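Local coordinates for histidine triad protein (Bacillus subtilis, PDB 1Y23) that probably binds and hydrolyses nucleotide derivatives, as many histidine triad (HIT) family members do, at residues A30-S35 with G40-I45. Sequence-based numbering, arbitrary orientation.
Sequences AFLDIS and GHTLVI
Asp33 and His41 both turn CG away from their own backbone N (chi1 near 180°), and this shared choice lays carboxylate and imidazole side by side, their planes 15° apart. Asp33 CB sits over one face of the His41 ring, 3.2 Å from CD2, in a CH-pi contact. A flat ring suits position 41, since it also meets the nearly parallel ring of His104 and, at a steep angle, Trp119 of the second subunit. A short acid suits position 33 because its OD1 accepts from Ser35 N, which makes an Asx turn, and also from Ser35 OG; the two bonds limit the carboxylate's rotation. The backbones join here too: Asp33 N donates to His41 O at 2.8 Å, nearly straight.

Phe31 holds CG between its backbone N and carbonyl carbon (chi1 53°), which swings the ring across toward the neighbouring strand, against Leu43 and Ile45. Its CE1 meets Leu43 CD1 at 3.6 Å, while Ile45 CD1 comes to the ring edge, 3.8 Å from CE2. These bulky apolar groups suit a face covered by helix 8-13. Paired bonds, Phe31 N to Leu43 O (2.9 Å) and Leu43 N to Phe31 O (2.7 Å), lock the register. On the other face, under helix 67-79, small Ala30 fits against Val44, CB to CG2 4.2 Å. This is an antiparallel beta hairpin, strands 28-32 and 42-46, within the antiparallel sheet of the HIT fold.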
loop_
_atom_site.group_PDB
_atom_site.type_symbol
_atom_site.label_atom_id
_atom_site.label_comp_id
_atom_site.label_asym_id
_atom_site.label_seq_id
_atom_site.Cartn_x
_atom_site.Cartn_y
_atom_site.Cartn_z
ATOM N N ALA B 30 -6.604 -8.838 -10.939
ATOM C CA ALA B 30 -6.568 -7.382 -10.996
ATOM C C ALA B 30 -7.596 -6.894 -12.020
ATOM O O ALA B 30 -7.794 -7.516 -13.068
ATOM C CB ALA B 30 -5.179 -6.910 -11.376
ATOM N N PHE B 31 -8.253 -5.784 -11.702
ATOM C CA PHE B 31 -9.273 -5.209 -12.571
ATOM C C PHE B 31 -9.521 -3.738 -12.253
ATOM O O PHE B 31 -9.303 -3.284 -11.128
ATOM C CB PHE B 31 -10.579 -5.999 -12.446
ATOM C CG PHE B 31 -11.057 -6.167 -11.032
ATOM C CD1 PHE B 31 -11.755 -5.148 -10.391
ATOM C CD2 PHE B 31 -10.802 -7.348 -10.337
ATOM C CE1 PHE B 31 -12.196 -5.301 -9.078
ATOM C CE2 PHE B 31 -11.236 -7.514 -9.024
ATOM C CZ PHE B 31 -11.936 -6.488 -8.389
ATOM N N LEU B 32 -9.979 -2.997 -13.256
ATOM C CA LEU B 32 -10.250 -1.576 -13.099
ATOM C C LEU B 32 -11.332 -1.279 -12.056
ATOM O O LEU B 32 -12.318 -2.010 -11.941
ATOM C CB LEU B 32 -10.648 -0.975 -14.456
ATOM C CG LEU B 32 -9.507 -0.816 -15.472
ATOM C CD1 LEU B 32 -10.052 -0.348 -16.820
ATOM C CD2 LEU B 32 -8.500 0.181 -14.932
ATOM N N ASP B 33 -11.131 -0.227 -11.267
ATOM C CA ASP B 33 -12.135 0.164 -10.275
ATOM C C ASP B 33 -13.087 1.049 -11.075
ATOM O O ASP B 33 -12.656 2.031 -11.677
ATOM C CB ASP B 33 -11.507 0.974 -9.135
ATOM C CG ASP B 33 -12.501 1.295 -8.019
ATOM O OD1 ASP B 33 -13.659 1.641 -8.330
ATOM O OD2 ASP B 33 -12.135 1.211 -6.825
ATOM N N ILE B 34 -14.371 0.710 -11.091
ATOM C CA ILE B 34 -15.338 1.490 -11.860
ATOM C C ILE B 34 -15.443 2.939 -11.393
ATOM O O ILE B 34 -16.007 3.778 -12.086
ATOM C CB ILE B 34 -16.731 0.833 -11.824
ATOM C CG1 ILE B 34 -16.601 -0.664 -12.108
ATOM C CG2 ILE B 34 -17.623 1.451 -12.890
ATOM C CD1 ILE B 34 -17.914 -1.416 -12.010
ATOM N N SER B 35 -14.889 3.227 -10.216
ATOM C CA SER B 35 -14.905 4.583 -9.664
ATOM C C SER B 35 -13.901 5.453 -10.419
ATOM O O SER B 35 -14.057 6.674 -10.506
ATOM C CB SER B 35 -14.535 4.566 -8.176
ATOM O OG SER B 35 -15.410 3.734 -7.432
ATOM N N GLY B 40 -7.084 4.648 -15.167
ATOM C CA GLY B 40 -6.194 3.526 -14.919
ATOM C C GLY B 40 -6.319 2.967 -13.508
ATOM O O GLY B 40 -5.605 2.036 -13.137
ATOM N N HIS B 41 -7.226 3.538 -12.722
ATOM C CA HIS B 41 -7.464 3.108 -11.347
ATOM C C HIS B 41 -7.712 1.603 -11.313
ATOM O O HIS B 41 -8.748 1.121 -11.775
ATOM C CB HIS B 41 -8.665 3.880 -10.774
ATOM C CG HIS B 41 -8.944 3.593 -9.330
ATOM N ND1 HIS B 41 -7.987 3.088 -8.477
ATOM C CD2 HIS B 41 -10.066 3.747 -8.585
ATOM C CE1 HIS B 41 -8.508 2.938 -7.272
ATOM N NE2 HIS B 41 -9.767 3.330 -7.309
ATOM N N THR B 42 -6.755 0.864 -10.758
ATOM C CA THR B 42 -6.846 -0.593 -10.698
ATOM C C THR B 42 -6.959 -1.196 -9.294
ATOM O O THR B 42 -6.398 -0.674 -8.331
ATOM C CB THR B 42 -5.613 -1.231 -11.380
ATOM O OG1 THR B 42 -5.499 -0.740 -12.722
ATOM C CG2 THR B 42 -5.738 -2.740 -11.415
ATOM N N LEU B 43 -7.689 -2.302 -9.195
ATOM C CA LEU B 43 -7.829 -3.031 -7.938
ATOM C C LEU B 43 -7.110 -4.366 -8.086
ATOM O O LEU B 43 -7.379 -5.121 -9.019
ATOM C CB LEU B 43 -9.292 -3.297 -7.612
ATOM C CG LEU B 43 -10.026 -2.089 -7.046
ATOM C CD1 LEU B 43 -11.526 -2.338 -7.103
ATOM C CD2 LEU B 43 -9.550 -1.835 -5.607
ATOM N N VAL B 44 -6.188 -4.645 -7.170
ATOM C CA VAL B 44 -5.440 -5.893 -7.191
ATOM C C VAL B 44 -5.849 -6.665 -5.947
ATOM O O VAL B 44 -5.592 -6.237 -4.814
ATOM C CB VAL B 44 -3.915 -5.652 -7.150
ATOM C CG1 VAL B 44 -3.175 -6.967 -7.260
ATOM C CG2 VAL B 44 -3.500 -4.713 -8.264
ATOM N N ILE B 45 -6.497 -7.800 -6.158
ATOM C CA ILE B 45 -6.953 -8.608 -5.043
ATOM C C ILE B 45 -6.555 -10.069 -5.202
ATOM O O ILE B 45 -6.283 -10.529 -6.306
ATOM C CB ILE B 45 -8.502 -8.532 -4.908
ATOM C CG1 ILE B 45 -9.177 -9.432 -5.946
ATOM C CG2 ILE B 45 -8.974 -7.098 -5.155
ATOM C CD1 ILE B 45 -10.683 -9.521 -5.801
#